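Local coordinates for protein porin (Rhodobacter capsulatus, PDB 2POR) that forms, as a homotrimer of beta-barrels, outer-membrane channels for passive diffusion of small hydrophilic solutes up to about 0.6 kDa, at residues G52-T60 and E109-P117; A127-D136 and A147-T157. All coordinates share one frame; numbering follows the deposited sequence.

Contact 1 (G52-T60 and E109-P117); sequences GAETGEDGT and ERLTAEDNP. With CA (calcium ion), chain D.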
ATOM      1  N   GLY A  52      -4.288   3.157   5.618  1.00 12.24           N
ATOM      2  CA  GLY A  52      -5.349   3.833   6.321  1.00 13.64           C
ATOM      3  C   GLY A  52      -6.467   2.896   6.709  1.00 15.14           C
ATOM      4  O   GLY A  52      -7.037   3.033   7.783  1.00 15.99           O
ATOM      5  N   ALA A  53      -6.793   1.899   5.867  1.00 18.76           N
ATOM      6  CA  ALA A  53      -7.881   0.974   6.194  1.00 14.32           C
ATOM      7  C   ALA A  53      -7.536   0.168   7.414  1.00 10.54           C
ATOM      8  O   ALA A  53      -8.420  -0.186   8.193  1.00 15.30           O
ATOM      9  CB  ALA A  53      -8.106   0.059   5.015  1.00 14.72           C
ATOM     10  N   GLU A  54      -6.248  -0.125   7.679  1.00 13.35           N
ATOM     11  CA  GLU A  54      -5.850  -0.820   8.869  1.00 13.86           C
ATOM     12  C   GLU A  54      -6.000   0.003  10.165  1.00 17.54           C
ATOM     13  O   GLU A  54      -5.908  -0.596  11.234  1.00 17.99           O
ATOM     14  CB  GLU A  54      -4.429  -1.285   8.614  1.00 16.36           C
ATOM     15  CG  GLU A  54      -3.924  -2.379   9.587  1.00 19.98           C
ATOM     16  CD  GLU A  54      -3.084  -1.917  10.796  1.00 33.77           C
ATOM     17  OE1 GLU A  54      -2.515  -0.830  10.735  1.00 26.33           O
ATOM     18  OE2 GLU A  54      -2.987  -2.630  11.798  1.00 28.75           O
ATOM     19  N   THR A  55      -6.264   1.328  10.212  1.00 19.05           N
ATOM     20  CA  THR A  55      -6.473   2.052  11.470  1.00 15.96           C
ATOM     21  C   THR A  55      -7.889   2.617  11.544  1.00 17.46           C
ATOM     22  O   THR A  55      -8.254   3.222  12.542  1.00 21.17           O
ATOM     23  CB  THR A  55      -5.437   3.230  11.586  1.00 13.94           C
ATOM     24  OG1 THR A  55      -5.934   4.273  10.754  1.00 16.77           O
ATOM     25  CG2 THR A  55      -4.038   2.865  11.125  1.00 18.93           C
ATOM     26  N   GLY A  56      -8.746   2.520  10.511  1.00 18.11           N
ATOM     27  CA  GLY A  56     -10.108   3.059  10.555  1.00 14.36           C
ATOM     28  C   GLY A  56     -10.242   4.352   9.801  1.00 14.53           C
ATOM     29  O   GLY A  56     -11.314   4.932   9.633  1.00 19.77           O
ATOM     30  N   GLU A  57      -9.114   4.861   9.312  1.00 17.95           N
ATOM     31  CA  GLU A  57      -9.086   6.138   8.631  1.00 14.56           C
ATOM     32  C   GLU A  57      -9.676   6.089   7.229  1.00 19.55           C
ATOM     33  O   GLU A  57     -10.204   7.091   6.717  1.00 18.74           O
ATOM     34  CB  GLU A  57      -7.634   6.587   8.575  1.00 15.25           C
ATOM     35  CG  GLU A  57      -7.509   7.914   7.833  1.00 25.44           C
ATOM     36  CD  GLU A  57      -6.126   8.547   7.798  1.00 32.41           C
ATOM     37  OE1 GLU A  57      -5.150   7.870   8.119  1.00 25.94           O
ATOM     38  OE2 GLU A  57      -6.043   9.727   7.442  1.00 40.55           O
ATOM     39  N   ASP A  58      -9.480   4.946   6.536  1.00 16.20           N
ATOM     40  CA  ASP A  58      -9.966   4.787   5.173  1.00 12.73           C
ATOM     41  C   ASP A  58     -10.764   3.469   5.101  1.00 13.30           C
ATOM     42  O   ASP A  58     -10.566   2.599   5.945  1.00 14.77           O
ATOM     43  CB  ASP A  58      -8.833   4.676   4.202  1.00 14.67           C
ATOM     44  CG  ASP A  58      -8.093   5.997   3.976  1.00 21.34           C
ATOM     45  OD1 ASP A  58      -8.730   7.045   3.882  1.00 21.30           O
ATOM     46  OD2 ASP A  58      -6.877   5.938   3.874  1.00 23.15           O
ATOM     47  N   GLY A  59     -11.616   3.348   4.098  1.00 19.15           N
ATOM     48  CA  GLY A  59     -12.439   2.150   3.916  1.00 17.18           C
ATOM     49  C   GLY A  59     -13.555   2.114   4.922  1.00 19.54           C
ATOM     50  O   GLY A  59     -13.622   2.947   5.838  1.00 19.80           O
ATOM     51  N   THR A  60     -14.525   1.203   4.793  1.00 16.10           N
ATOM     52  CA  THR A  60     -15.600   1.064   5.788  1.00 16.20           C
ATOM     53  C   THR A  60     -15.863  -0.407   6.143  1.00 19.22           C
ATOM     54  O   THR A  60     -15.458  -1.271   5.354  1.00 17.59           O
ATOM     55  CB  THR A  60     -16.941   1.652   5.311  1.00 22.89           C
ATOM     56  OG1 THR A  60     -17.203   1.169   4.004  1.00 24.63           O
ATOM     57  CG2 THR A  60     -16.928   3.175   5.310  1.00 22.82           C
ATOM     58  N   GLU A 109     -14.596  12.593   5.507  1.00 18.15           N
ATOM     59  CA  GLU A 109     -13.254  12.988   5.920  1.00 24.76           C
ATOM     60  C   GLU A 109     -13.166  14.361   6.601  1.00 28.53           C
ATOM     61  O   GLU A 109     -12.066  14.897   6.717  1.00 24.18           O
ATOM     62  CB  GLU A 109     -12.294  12.994   4.728  1.00 23.74           C
ATOM     63  CG  GLU A 109     -12.169  11.652   4.041  1.00 39.02           C
ATOM     64  CD  GLU A 109     -11.201  11.713   2.886  1.00 35.83           C
ATOM     65  OE1 GLU A 109     -11.545  12.340   1.886  1.00 42.26           O
ATOM     66  OE2 GLU A 109     -10.110  11.157   3.017  1.00 50.54           O
ATOM     67  N   ARG A 110     -14.257  14.970   7.075  1.00 23.57           N
ATOM     68  CA  ARG A 110     -14.212  16.209   7.878  1.00 25.84           C
ATOM     69  C   ARG A 110     -13.424  15.945   9.166  1.00 30.43           C
ATOM     70  O   ARG A 110     -12.474  16.671   9.484  1.00 24.85           O
ATOM     71  CB  ARG A 110     -15.640  16.684   8.227  1.00 21.39           C
ATOM     72  CG  ARG A 110     -15.739  17.990   9.030  1.00 23.85           C
ATOM     73  CD  ARG A 110     -15.188  19.118   8.122  1.00 24.89           C
ATOM     74  NE  ARG A 110     -16.202  19.461   7.134  1.00 27.06           N
ATOM     75  CZ  ARG A 110     -15.997  19.853   5.880  1.00 24.00           C
ATOM     76  NH1 ARG A 110     -14.769  19.966   5.426  1.00 34.29           N
ATOM     77  NH2 ARG A 110     -17.006  20.172   5.070  1.00 26.57           N
ATOM     78  N   LEU A 111     -13.740  14.900   9.924  1.00 17.88           N
ATOM     79  CA  LEU A 111     -13.024  14.565  11.128  1.00 18.66           C
ATOM     80  C   LEU A 111     -12.371  13.198  11.117  1.00 19.35           C
ATOM     81  O   LEU A 111     -11.656  12.829  12.058  1.00 18.67           O
ATOM     82  CB  LEU A 111     -13.981  14.660  12.283  1.00 19.31           C
ATOM     83  CG  LEU A 111     -14.437  16.055  12.657  1.00 24.75           C
ATOM     84  CD1 LEU A 111     -15.468  16.031  13.733  1.00 28.02           C
ATOM     85  CD2 LEU A 111     -13.243  16.794  13.182  1.00 33.78           C
ATOM     86  N   THR A 112     -12.587  12.396  10.065  1.00 18.03           N
ATOM     87  CA  THR A 112     -12.050  11.041  10.014  1.00 18.21           C
ATOM     88  C   THR A 112     -10.532  11.148   9.969  1.00 16.40           C
ATOM     89  O   THR A 112     -10.017  11.972   9.205  1.00 21.37           O
ATOM     90  CB  THR A 112     -12.570  10.329   8.741  1.00 20.52           C
ATOM     91  OG1 THR A 112     -13.957  10.654   8.663  1.00 21.48           O
ATOM     92  CG2 THR A 112     -12.295   8.842   8.757  1.00 16.54           C
ATOM     93  N   ALA A 113      -9.785  10.330  10.694  1.00 17.64           N
ATOM     94  CA  ALA A 113      -8.339  10.415  10.716  1.00 22.16           C
ATOM     95  C   ALA A 113      -7.777   9.108  11.244  1.00 23.20           C
ATOM     96  O   ALA A 113      -8.550   8.209  11.605  1.00 21.50           O
ATOM     97  CB  ALA A 113      -7.933  11.575  11.649  1.00 20.45           C
ATOM     98  N   GLU A 114      -6.441   9.012  11.342  1.00 17.56           N
ATOM     99  CA  GLU A 114      -5.786   7.840  11.844  1.00 17.62           C
ATOM    100  C   GLU A 114      -6.362   7.483  13.186  1.00 20.21           C
ATOM    101  O   GLU A 114      -6.598   8.342  14.029  1.00 19.38           O
ATOM    102  CB  GLU A 114      -4.318   8.140  11.917  1.00 21.43           C
ATOM    103  CG  GLU A 114      -3.557   6.954  12.497  1.00 31.92           C
ATOM    104  CD  GLU A 114      -2.021   6.990  12.473  1.00 50.58           C
ATOM    105  OE1 GLU A 114      -1.448   8.029  12.157  1.00 58.25           O
ATOM    106  OE2 GLU A 114      -1.395   5.967  12.769  1.00 57.25           O
ATOM    107  N   ASP A 115      -6.741   6.219  13.363  1.00 18.34           N
ATOM    108  CA  ASP A 115      -7.373   5.708  14.580  1.00 18.30           C
ATOM    109  C   ASP A 115      -8.650   6.405  14.981  1.00 14.16           C
ATOM    110  O   ASP A 115      -9.082   6.429  16.152  1.00 18.02           O
ATOM    111  CB  ASP A 115      -6.446   5.800  15.785  1.00 19.01           C
ATOM    112  CG  ASP A 115      -5.198   4.971  15.730  1.00 25.40           C
ATOM    113  OD1 ASP A 115      -5.182   3.933  15.061  1.00 28.95           O
ATOM    114  OD2 ASP A 115      -4.240   5.358  16.386  1.00 32.28           O
ATOM    115  N   ASN A 116      -9.289   7.006  13.988  1.00 16.08           N
ATOM    116  CA  ASN A 116     -10.464   7.768  14.301  1.00 21.18           C
ATOM    117  C   ASN A 116     -11.493   7.585  13.179  1.00 17.53           C
ATOM    118  O   ASN A 116     -11.678   8.445  12.305  1.00 18.38           O
ATOM    119  CB  ASN A 116     -10.071   9.266  14.506  1.00 13.57           C
ATOM    120  CG  ASN A 116     -11.238   9.950  15.206  1.00 13.13           C
ATOM    121  OD1 ASN A 116     -11.670   9.594  16.351  1.00 22.25           O
ATOM    122  ND2 ASN A 116     -11.759  10.968  14.502  1.00 17.70           N
ATOM    123  N   PRO A 117     -12.210   6.441  13.161  1.00 19.89           N
ATOM    124  CA  PRO A 117     -13.315   6.228  12.240  1.00 22.27           C
ATOM    125  C   PRO A 117     -14.552   7.035  12.637  1.00 18.54           C
ATOM    126  O   PRO A 117     -14.700   7.397  13.815  1.00 18.89           O
ATOM    127  CB  PRO A 117     -13.498   4.715  12.296  1.00 15.27           C
ATOM    128  CG  PRO A 117     -13.193   4.377  13.740  1.00 17.83           C
ATOM    129  CD  PRO A 117     -11.991   5.276  14.015  1.00 17.26           C
TER
HETATM  130 CA    CA D 304     -11.806   8.870  18.386  1.00 19.02          CA
HETATM  131  O   HOH W   1     -10.010   9.459   5.448  1.00 39.48           O
HETATM  132  O   HOH W   2      -8.467  11.429   7.027  1.00 44.09           O
HETATM  133  O   HOH W   3     -11.403   6.765  17.425  1.00 16.16           O
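Thr55 meets the type II turn of Ala113 to Asn116. The one direct hydrogen bond between the segments is weak but straight: Asp115 N gives its proton to Thr55 OG1 at 3.4 Å and 171°. With chi1 at 78°, OG1 lies between the backbone N and the carbonyl carbon, facing the turn. Beside it Asp115 CA sets a C-H against Thr55 O at 3.3 Å.

Van der Waals contact with carbonyl and peptide atoms continues along Gly56 and Glu57. At the positive phi of Gly56 a CB would sit tightly against Pro117 CD and be jammed against the carbonyl O of Thr55. Thr112 CG2 reaches Glu57 O, and the extended chain of Glu57 runs alongside the Ala113–Glu114 peptide, its CD 3.6 Å from Glu114 N.

One water joins Glu57 O to Glu109 OE2, another Glu57 OE2 to Thr112 O. Without the carboxylate, as with an alanine at Glu57, the second water would probably lose one of its anchors and the Ala113–Glu114 peptide its cover.

Asn116 OD1 binds a calcium ion at 2.2 Å, its ND2 holding the amide in place through Leu111 O (3.1 Å); a water on the metal donates to Asp115 O.

The contact joins the chain leaving helix 50-53 to L3, the porin loop that folds into the pore between strands 68-73 and 118-125, while Ala53 packs on Ser25 of a neighbouring subunit.

Contact 2 (A127-D136 and A147-T157); sequences AFSVAASMSD and AQEMAVAAAYT. With CA (calcium ion), chain D.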
ATOM      1  N   ALA A 127     -40.827   3.509   0.719  1.00 33.24           N
ATOM      2  CA  ALA A 127     -40.564   4.788   0.085  1.00 42.64           C
ATOM      3  C   ALA A 127     -39.690   5.752   0.900  1.00 33.08           C
ATOM      4  O   ALA A 127     -39.278   6.833   0.464  1.00 40.51           O
ATOM      5  CB  ALA A 127     -41.911   5.426  -0.181  1.00 35.42           C
ATOM      6  N   PHE A 128     -39.382   5.365   2.103  1.00 27.81           N
ATOM      7  CA  PHE A 128     -38.784   6.275   2.999  1.00 28.97           C
ATOM      8  C   PHE A 128     -37.404   5.804   3.391  1.00 40.19           C
ATOM      9  O   PHE A 128     -37.163   4.606   3.570  1.00 29.96           O
ATOM     10  CB  PHE A 128     -39.804   6.311   4.064  1.00 27.26           C
ATOM     11  CG  PHE A 128     -39.333   6.918   5.359  1.00 62.21           C
ATOM     12  CD1 PHE A 128     -39.406   8.293   5.520  1.00 68.83           C
ATOM     13  CD2 PHE A 128     -38.849   6.082   6.370  1.00 68.66           C
ATOM     14  CE1 PHE A 128     -38.986   8.831   6.723  1.00 68.63           C
ATOM     15  CE2 PHE A 128     -38.430   6.628   7.569  1.00 72.56           C
ATOM     16  CZ  PHE A 128     -38.506   8.005   7.735  1.00 71.50           C
ATOM     17  N   SER A 129     -36.525   6.781   3.588  1.00 32.05           N
ATOM     18  CA  SER A 129     -35.170   6.508   4.048  1.00 30.97           C
ATOM     19  C   SER A 129     -34.730   7.474   5.139  1.00 26.59           C
ATOM     20  O   SER A 129     -35.108   8.647   5.093  1.00 27.36           O
ATOM     21  CB  SER A 129     -34.195   6.630   2.907  1.00 27.55           C
ATOM     22  OG  SER A 129     -34.438   5.747   1.825  1.00 47.00           O
ATOM     23  N   VAL A 130     -34.027   6.996   6.152  1.00 28.17           N
ATOM     24  CA  VAL A 130     -33.437   7.849   7.164  1.00 29.20           C
ATOM     25  C   VAL A 130     -31.969   7.509   7.365  1.00 40.17           C
ATOM     26  O   VAL A 130     -31.559   6.354   7.184  1.00 25.40           O
ATOM     27  CB  VAL A 130     -34.086   7.713   8.508  1.00 24.69           C
ATOM     28  CG1 VAL A 130     -35.358   8.455   8.383  1.00 34.50           C
ATOM     29  CG2 VAL A 130     -34.233   6.281   8.951  1.00 27.14           C
ATOM     30  N   ALA A 131     -31.142   8.493   7.723  1.00 24.58           N
ATOM     31  CA  ALA A 131     -29.714   8.262   7.989  1.00 21.75           C
ATOM     32  C   ALA A 131     -29.292   9.084   9.216  1.00 27.70           C
ATOM     33  O   ALA A 131     -29.929  10.113   9.539  1.00 27.02           O
ATOM     34  CB  ALA A 131     -28.907   8.670   6.744  1.00 16.82           C
ATOM     35  N   ALA A 132     -28.319   8.631   9.991  1.00 24.98           N
ATOM     36  CA  ALA A 132     -27.847   9.379  11.147  1.00 25.03           C
ATOM     37  C   ALA A 132     -26.355   9.112  11.254  1.00 34.14           C
ATOM     38  O   ALA A 132     -25.913   7.989  11.012  1.00 20.34           O
ATOM     39  CB  ALA A 132     -28.548   8.897  12.418  1.00 23.74           C
ATOM     40  N   SER A 133     -25.518  10.092  11.557  1.00 21.23           N
ATOM     41  CA  SER A 133     -24.078   9.876  11.604  1.00 18.46           C
ATOM     42  C   SER A 133     -23.435  10.653  12.764  1.00 24.03           C
ATOM     43  O   SER A 133     -24.044  11.615  13.253  1.00 22.23           O
ATOM     44  CB  SER A 133     -23.499  10.328  10.296  1.00 14.79           C
ATOM     45  OG  SER A 133     -24.022  11.596   9.899  1.00 19.72           O
ATOM     46  N   MET A 134     -22.266  10.286  13.264  1.00 22.25           N
ATOM     47  CA  MET A 134     -21.596  11.063  14.300  1.00 21.58           C
ATOM     48  C   MET A 134     -20.143  10.650  14.403  1.00 33.98           C
ATOM     49  O   MET A 134     -19.799   9.549  13.938  1.00 19.01           O
ATOM     50  CB  MET A 134     -22.281  10.831  15.632  1.00 18.41           C
ATOM     51  CG  MET A 134     -22.082   9.412  16.156  1.00 25.36           C
ATOM     52  SD  MET A 134     -22.852   9.115  17.759  1.00 35.96           S
ATOM     53  CE  MET A 134     -21.886  10.166  18.805  1.00 37.35           C
ATOM     54  N   SER A 135     -19.270  11.501  14.940  1.00 18.02           N
ATOM     55  CA  SER A 135     -17.900  11.115  15.203  1.00 16.76           C
ATOM     56  C   SER A 135     -17.884  10.920  16.699  1.00 16.94           C
ATOM     57  O   SER A 135     -18.876  11.220  17.372  1.00 20.09           O
ATOM     58  CB  SER A 135     -16.921  12.215  14.756  1.00 20.02           C
ATOM     59  OG  SER A 135     -17.192  13.474  15.372  1.00 20.86           O
ATOM     60  N   ASP A 136     -16.818  10.427  17.300  1.00 16.31           N
ATOM     61  CA  ASP A 136     -16.873  10.137  18.701  1.00 16.45           C
ATOM     62  C   ASP A 136     -16.392  11.280  19.622  1.00 22.62           C
ATOM     63  O   ASP A 136     -16.400  11.054  20.838  1.00 22.11           O
ATOM     64  CB  ASP A 136     -16.049   8.878  18.962  1.00 18.28           C
ATOM     65  CG  ASP A 136     -14.561   8.911  18.671  1.00 26.65           C
ATOM     66  OD1 ASP A 136     -13.883   9.939  18.617  1.00 23.99           O
ATOM     67  OD2 ASP A 136     -13.965   7.857  18.484  1.00 20.64           O
ATOM     68  N   ALA A 147     -13.391  18.330  18.025  1.00 16.46           N
ATOM     69  CA  ALA A 147     -14.689  18.808  17.544  1.00 23.36           C
ATOM     70  C   ALA A 147     -15.552  17.542  17.332  1.00 25.54           C
ATOM     71  O   ALA A 147     -14.980  16.464  17.093  1.00 21.29           O
ATOM     72  CB  ALA A 147     -14.551  19.498  16.197  1.00 18.36           C
ATOM     73  N   GLN A 148     -16.860  17.588  17.431  1.00 20.67           N
ATOM     74  CA  GLN A 148     -17.632  16.382  17.229  1.00 21.13           C
ATOM     75  C   GLN A 148     -18.678  16.670  16.196  1.00 28.17           C
ATOM     76  O   GLN A 148     -19.348  17.691  16.341  1.00 24.20           O
ATOM     77  CB  GLN A 148     -18.240  16.025  18.504  1.00 21.13           C
ATOM     78  CG  GLN A 148     -19.052  14.773  18.299  1.00 25.80           C
ATOM     79  CD  GLN A 148     -19.521  14.208  19.606  1.00 34.87           C
ATOM     80  OE1 GLN A 148     -19.702  13.003  19.737  1.00 38.87           O
ATOM     81  NE2 GLN A 148     -19.673  14.982  20.674  1.00 47.02           N
ATOM     82  N   GLU A 149     -18.858  15.843  15.162  1.00 17.81           N
ATOM     83  CA  GLU A 149     -19.848  16.143  14.142  1.00 17.51           C
ATOM     84  C   GLU A 149     -21.019  15.193  14.312  1.00 20.63           C
ATOM     85  O   GLU A 149     -20.847  14.144  14.959  1.00 18.55           O
ATOM     86  CB  GLU A 149     -19.289  15.969  12.755  1.00 19.12           C
ATOM     87  CG  GLU A 149     -18.704  14.574  12.499  1.00 18.36           C
ATOM     88  CD  GLU A 149     -18.016  14.382  11.170  1.00 20.39           C
ATOM     89  OE1 GLU A 149     -17.867  15.343  10.408  1.00 21.55           O
ATOM     90  OE2 GLU A 149     -17.606  13.247  10.907  1.00 21.49           O
ATOM     91  N   MET A 150     -22.166  15.605  13.785  1.00 18.17           N
ATOM     92  CA  MET A 150     -23.396  14.798  13.838  1.00 20.14           C
ATOM     93  C   MET A 150     -24.319  15.257  12.752  1.00 28.58           C
ATOM     94  O   MET A 150     -24.323  16.437  12.404  1.00 27.20           O
ATOM     95  CB  MET A 150     -24.232  14.970  15.077  1.00 27.78           C
ATOM     96  CG  MET A 150     -23.637  14.454  16.336  1.00 64.16           C
ATOM     97  SD  MET A 150     -24.193  15.523  17.680  1.00 78.93           S
ATOM     98  CE  MET A 150     -23.631  14.446  18.977  1.00 70.32           C
ATOM     99  N   ALA A 151     -25.160  14.386  12.204  1.00 21.76           N
ATOM    100  CA  ALA A 151     -26.126  14.800  11.200  1.00 22.34           C
ATOM    101  C   ALA A 151     -27.257  13.767  11.204  1.00 22.98           C
ATOM    102  O   ALA A 151     -27.105  12.634  11.726  1.00 20.23           O
ATOM    103  CB  ALA A 151     -25.518  14.824   9.818  1.00 15.31           C
ATOM    104  N   VAL A 152     -28.403  14.220  10.736  1.00 21.53           N
ATOM    105  CA  VAL A 152     -29.581  13.370  10.621  1.00 23.07           C
ATOM    106  C   VAL A 152     -30.208  13.794   9.282  1.00 29.71           C
ATOM    107  O   VAL A 152     -30.104  14.961   8.870  1.00 27.21           O
ATOM    108  CB  VAL A 152     -30.588  13.569  11.869  1.00 25.13           C
ATOM    109  CG1 VAL A 152     -29.911  13.151  13.168  0.53 28.48           C
ATOM    110  CG2 VAL A 152     -31.046  15.014  11.970  0.53 23.43           C
ATOM    111  N   ALA A 153     -30.798  12.880   8.499  1.00 27.54           N
ATOM    112  CA  ALA A 153     -31.452  13.240   7.244  1.00 23.02           C
ATOM    113  C   ALA A 153     -32.594  12.243   6.965  1.00 25.00           C
ATOM    114  O   ALA A 153     -32.538  11.096   7.447  1.00 23.08           O
ATOM    115  CB  ALA A 153     -30.442  13.192   6.100  1.00 20.58           C
ATOM    116  N   ALA A 154     -33.622  12.640   6.238  1.00 25.22           N
ATOM    117  CA  ALA A 154     -34.722  11.749   5.887  1.00 31.60           C
ATOM    118  C   ALA A 154     -35.103  12.041   4.474  1.00 28.50           C
ATOM    119  O   ALA A 154     -34.920  13.161   4.004  1.00 28.42           O
ATOM    120  CB  ALA A 154     -35.927  11.989   6.729  1.00 24.29           C
ATOM    121  N   ALA A 155     -35.575  11.068   3.705  1.00 26.24           N
ATOM    122  CA  ALA A 155     -35.984  11.312   2.338  1.00 31.59           C
ATOM    123  C   ALA A 155     -37.235  10.464   2.074  1.00 32.78           C
ATOM    124  O   ALA A 155     -37.531   9.479   2.761  1.00 27.08           O
ATOM    125  CB  ALA A 155     -34.911  10.876   1.333  1.00 29.48           C
ATOM    126  N   TYR A 156     -37.967  10.888   1.074  1.00 27.28           N
ATOM    127  CA  TYR A 156     -39.164  10.224   0.649  1.00 27.65           C
ATOM    128  C   TYR A 156     -39.242  10.257  -0.875  1.00 25.30           C
ATOM    129  O   TYR A 156     -39.124  11.294  -1.541  1.00 31.37           O
ATOM    130  CB  TYR A 156     -40.330  10.941   1.324  1.00 40.64           C
ATOM    131  CG  TYR A 156     -41.678  10.334   0.942  1.00 72.25           C
ATOM    132  CD1 TYR A 156     -42.013   9.059   1.386  1.00 68.07           C
ATOM    133  CD2 TYR A 156     -42.539  11.051   0.107  1.00 78.75           C
ATOM    134  CE1 TYR A 156     -43.212   8.506   0.977  1.00 70.03           C
ATOM    135  CE2 TYR A 156     -43.741  10.500  -0.299  1.00 76.52           C
ATOM    136  CZ  TYR A 156     -44.060   9.226   0.142  1.00 81.42           C
ATOM    137  OH  TYR A 156     -45.250   8.647  -0.270  1.00 98.25           O
ATOM    138  N   THR A 157     -39.405   9.076  -1.460  1.00 33.54           N
ATOM    139  CA  THR A 157     -39.550   8.982  -2.890  1.00 41.02           C
ATOM    140  C   THR A 157     -41.030   8.809  -3.249  1.00 45.31           C
ATOM    141  O   THR A 157     -41.734   8.024  -2.615  1.00 47.36           O
ATOM    142  CB  THR A 157     -38.721   7.806  -3.368  1.00 31.49           C
ATOM    143  OG1 THR A 157     -37.425   7.984  -2.796  1.00 47.00           O
ATOM    144  CG2 THR A 157     -38.629   7.742  -4.892  1.00 34.86           C
TER
HETATM  145 CA    CA D 304     -11.806   8.870  18.386  1.00 19.02          CA
HETATM  146  O   HOH W   4     -36.513   7.629  -0.242  1.00 41.20           O
HETATM  147  O   HOH W   5     -14.960  13.810  16.889  1.00 22.41           O
HETATM  148  O   HOH W   3     -11.403   6.765  17.425  1.00 16.16           O
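Ser135 OG accepts the backbone proton of Glu149 N at 2.9 Å and 167°, and Ser135 N returns a bond to Glu149 O. With OG set between the backbone N and the carbonyl carbon (chi1 57°), the hydroxyl lies against Glu149, touching CG at 3.4 Å. A water ties the same OG to Ala147 O. From here to Thr157 N, which bonds Ala127 O in the carbonyl plane, backbone pairs at Ser133/Ala151, Ala131/Ala153 and Ser129/Ala155 hold the strands at 178° to each other.

Side chains alternate between the two faces. On one, Met134 CB rests against Met150 CG at 3.9 Å, Val130 CG1 meets Ala154 CB at the same distance, and Phe128 CB comes up to the edge of the Tyr156 ring. This is an antiparallel hairpin of the 16-stranded porin barrel; the apolar surface residues Phe128, Val152 and Tyr156, with detergent on Met134, are consistent with this face turning to the membrane, although Met134 also packs on Phe21 of a neighbouring subunit.

The other face carries Ser129, Ala131, Ser133, Ala151, Ala153 and Ala155. These small residues admit helix 78-83: Ala131 and Ala151 touch Ala78, whose N also bonds Ser133 OG. Strands 118-125 and 161-171 flank the pair. Past Ser135, Asp136 grips the calcium ion with both carboxylate oxygens, and its OD2 accepts from Phe21 N of the neighbouring subunit.

How the contacts relate
Both contacts are partly buried, but they are built differently. Contact 2 is regular barrel wall, held by repeated backbone bonds between strands, with small alanines and serines on the face toward helix 78-83 and larger apolar and aromatic side chains on the other. Contact 1 joins irregular chain with less buried surface, and relies on waters, C-H contacts and one weak direct bond among several acidic side chains. They meet where the loop of 109-117 reaches the 136/147 end of the hairpin: Leu111 CD1 lies 3.5 Å from Ser135 OG. There Asn116 and Asp136 share one calcium ion with the main-chain oxygens of Lys138 and Gly140 and with Asn20 of a neighbouring subunit, so the site joins both contacts to the trimer interface.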